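Local coordinates for putative cytoplasmic protein (Salmonella typhimurium LT2, PDB 2Q02) that is of unknown function but binds zinc and may act as an isomerase with a xylose isomerase-like TIM barrel fold, at residues F172-Y177 with K182-R187. Residues are numbered along the deposited sequence; the frame is centred on the assembly and turned at random.
Sequences FHHHLY and KEFASR
The carbonyl O of E183, in the turn that presents F184 to H174, accepts three bonds. The hydroxyl OG of S186 donates to E183 O at 2.8 Å. This bond lies in the carbonyl plane, on a lone pair, with a C=O...OG angle of 142°. The backbone N of S186 reaches the same E183 O at 2.9 Å, and the backbone N of R187 does so at 3.2 Å. S186 N thus bonds three residues back rather than four, and the helix is kinked at A185 and S186. The three bonds on E183 O tie the following turn together.

The contact between 172-177 and 182-187 is a single aromatic pair. H174 turns the edge of its imidazole to one face of the F184 ring. The stack is edge-to-face (T-shaped), with planes at 83° and ring centroids 4.9 Å apart. CE1 of H174 leads, 3.6 Å from CD1 of F184. ND1 of H174 follows beside it, 3.8 Å from CE1 of F184. The CB atoms of both residues point toward the opposite helix segment. In H174, CG is anti to the backbone N (chi1 176°), which carries the ring across the gap. The rings thus bridge backbones that stay 9.8 Å apart between CA of H174 and CA of F184.

NE2 of H174 makes a weak hydrogen bond to E181, which may help set the turn of the imidazole. The side chains of H174 and F184 both also touch R232 of helix 226-235. H174 is not a zinc ligand; its side chain lies about 10 Å from a zinc ion. D170, a zinc ligand, ends strand 166-170 just before helix 171-176. The pair therefore joins two consecutive helices of the crossover from strand 166-170 to strand 193-198, part of the repeating beta-alpha architecture of a xylose isomerase-like TIM barrel.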
loop_
_atom_site.group_PDB
_atom_site.type_symbol
_atom_site.label_atom_id
_atom_site.label_comp_id
_atom_site.label_asym_id
_atom_site.label_seq_id
_atom_site.Cartn_x
_atom_site.Cartn_y
_atom_site.Cartn_z
ATOM N N PHE A 172 -6.866 -3.500 6.229
ATOM C CA PHE A 172 -7.762 -2.538 6.853
ATOM C C PHE A 172 -8.948 -2.222 5.949
ATOM O O PHE A 172 -10.110 -2.173 6.403
ATOM C CB PHE A 172 -7.009 -1.248 7.171
ATOM C CG PHE A 172 -7.890 -0.105 7.604
ATOM C CD1 PHE A 172 -8.413 0.781 6.673
ATOM C CD2 PHE A 172 -8.150 0.119 8.958
ATOM C CE1 PHE A 172 -9.209 1.870 7.095
ATOM C CE2 PHE A 172 -8.928 1.202 9.382
ATOM C CZ PHE A 172 -9.452 2.081 8.454
ATOM N N HIS A 173 -8.647 -1.979 4.678
ATOM C CA HIS A 173 -9.698 -1.610 3.730
ATOM C C HIS A 173 -10.618 -2.789 3.426
ATOM O O HIS A 173 -11.823 -2.595 3.265
ATOM C CB HIS A 173 -9.130 -0.920 2.484
ATOM C CG HIS A 173 -8.537 0.418 2.791
ATOM N ND1 HIS A 173 -9.291 1.468 3.279
ATOM C CD2 HIS A 173 -7.261 0.867 2.730
ATOM C CE1 HIS A 173 -8.504 2.514 3.482
ATOM N NE2 HIS A 173 -7.271 2.179 3.149
ATOM N N HIS A 174 -10.065 -3.998 3.398
ATOM C CA HIS A 174 -10.876 -5.208 3.349
ATOM C C HIS A 174 -11.809 -5.299 4.573
ATOM O O HIS A 174 -13.004 -5.630 4.463
ATOM C CB HIS A 174 -9.971 -6.456 3.296
ATOM C CG HIS A 174 -10.711 -7.764 3.339
ATOM N ND1 HIS A 174 -11.106 -8.438 2.202
ATOM C CD2 HIS A 174 -11.110 -8.530 4.386
ATOM C CE1 HIS A 174 -11.736 -9.547 2.547
ATOM N NE2 HIS A 174 -11.754 -9.626 3.867
ATOM N N HIS A 175 -11.259 -5.021 5.753
ATOM C CA HIS A 175 -12.028 -5.130 6.983
ATOM C C HIS A 175 -13.198 -4.166 7.004
ATOM O O HIS A 175 -14.280 -4.527 7.462
ATOM C CB HIS A 175 -11.125 -4.887 8.191
ATOM C CG HIS A 175 -11.802 -5.067 9.511
ATOM N ND1 HIS A 175 -12.033 -4.020 10.376
ATOM C CD2 HIS A 175 -12.271 -6.176 10.128
ATOM C CE1 HIS A 175 -12.609 -4.477 11.472
ATOM N NE2 HIS A 175 -12.771 -5.781 11.342
ATOM N N LEU A 176 -12.980 -2.951 6.502
ATOM C CA LEU A 176 -14.049 -1.919 6.475
ATOM C C LEU A 176 -15.115 -2.170 5.420
ATOM O O LEU A 176 -16.260 -1.751 5.596
ATOM C CB LEU A 176 -13.492 -0.505 6.287
ATOM C CG LEU A 176 -13.268 0.280 7.565
ATOM C CD1 LEU A 176 -12.080 -0.271 8.336
ATOM C CD2 LEU A 176 -13.048 1.726 7.187
ATOM N N TYR A 177 -14.735 -2.818 4.319
ATOM C CA TYR A 177 -15.715 -3.243 3.313
ATOM C C TYR A 177 -16.468 -4.416 3.879
ATOM O O TYR A 177 -16.009 -5.539 3.789
ATOM C CB TYR A 177 -15.051 -3.634 1.983
ATOM C CG TYR A 177 -16.051 -4.034 0.911
ATOM C CD1 TYR A 177 -17.245 -3.332 0.744
ATOM C CD2 TYR A 177 -15.804 -5.107 0.063
ATOM C CE1 TYR A 177 -18.155 -3.690 -0.242
ATOM C CE2 TYR A 177 -16.718 -5.482 -0.918
ATOM C CZ TYR A 177 -17.882 -4.768 -1.065
ATOM O OH TYR A 177 -18.782 -5.121 -2.023
ATOM N N LYS A 182 -18.517 -12.154 1.536
ATOM C CA LYS A 182 -19.485 -12.859 0.683
ATOM C C LYS A 182 -18.849 -13.418 -0.608
ATOM O O LYS A 182 -18.801 -14.634 -0.816
ATOM C CB LYS A 182 -20.657 -11.937 0.333
ATOM N N GLU A 183 -18.353 -12.538 -1.472
ATOM C CA GLU A 183 -17.709 -12.985 -2.715
ATOM C C GLU A 183 -16.290 -13.569 -2.485
ATOM O O GLU A 183 -15.952 -14.610 -3.048
ATOM C CB GLU A 183 -17.670 -11.835 -3.742
ATOM N N PHE A 184 -15.511 -12.936 -1.603
ATOM C CA PHE A 184 -14.035 -12.963 -1.661
ATOM C C PHE A 184 -13.377 -14.262 -2.155
ATOM O O PHE A 184 -12.678 -14.275 -3.174
ATOM C CB PHE A 184 -13.413 -12.560 -0.313
ATOM C CG PHE A 184 -11.956 -12.156 -0.422
ATOM C CD1 PHE A 184 -11.605 -10.849 -0.774
ATOM C CD2 PHE A 184 -10.936 -13.086 -0.207
ATOM C CE1 PHE A 184 -10.260 -10.472 -0.883
ATOM C CE2 PHE A 184 -9.588 -12.721 -0.327
ATOM C CZ PHE A 184 -9.251 -11.413 -0.655
ATOM N N ALA A 185 -13.574 -15.348 -1.424
ATOM C CA ALA A 185 -12.816 -16.561 -1.698
ATOM C C ALA A 185 -13.081 -17.097 -3.111
ATOM O O ALA A 185 -12.176 -17.621 -3.771
ATOM C CB ALA A 185 -13.123 -17.615 -0.647
ATOM N N SER A 186 -14.318 -16.948 -3.576
ATOM C CA SER A 186 -14.717 -17.512 -4.877
ATOM C C SER A 186 -14.440 -16.576 -6.057
ATOM O O SER A 186 -14.231 -17.033 -7.175
ATOM C CB SER A 186 -16.202 -17.911 -4.856
ATOM O OG SER A 186 -17.022 -16.885 -4.313
ATOM N N ARG A 187 -14.424 -15.269 -5.797
ATOM C CA ARG A 187 -14.440 -14.272 -6.859
ATOM C C ARG A 187 -13.135 -13.526 -7.051
ATOM O O ARG A 187 -12.930 -12.924 -8.103
ATOM C CB ARG A 187 -15.562 -13.266 -6.611
ATOM C CG ARG A 187 -16.926 -13.909 -6.333
ATOM C CD ARG A 187 -18.041 -13.136 -7.008
ATOM N NE ARG A 187 -18.007 -13.376 -8.455
ATOM C CZ ARG A 187 -18.290 -12.475 -9.401
ATOM N NH1 ARG A 187 -18.644 -11.225 -9.093
ATOM N NH2 ARG A 187 -18.208 -12.830 -10.683
#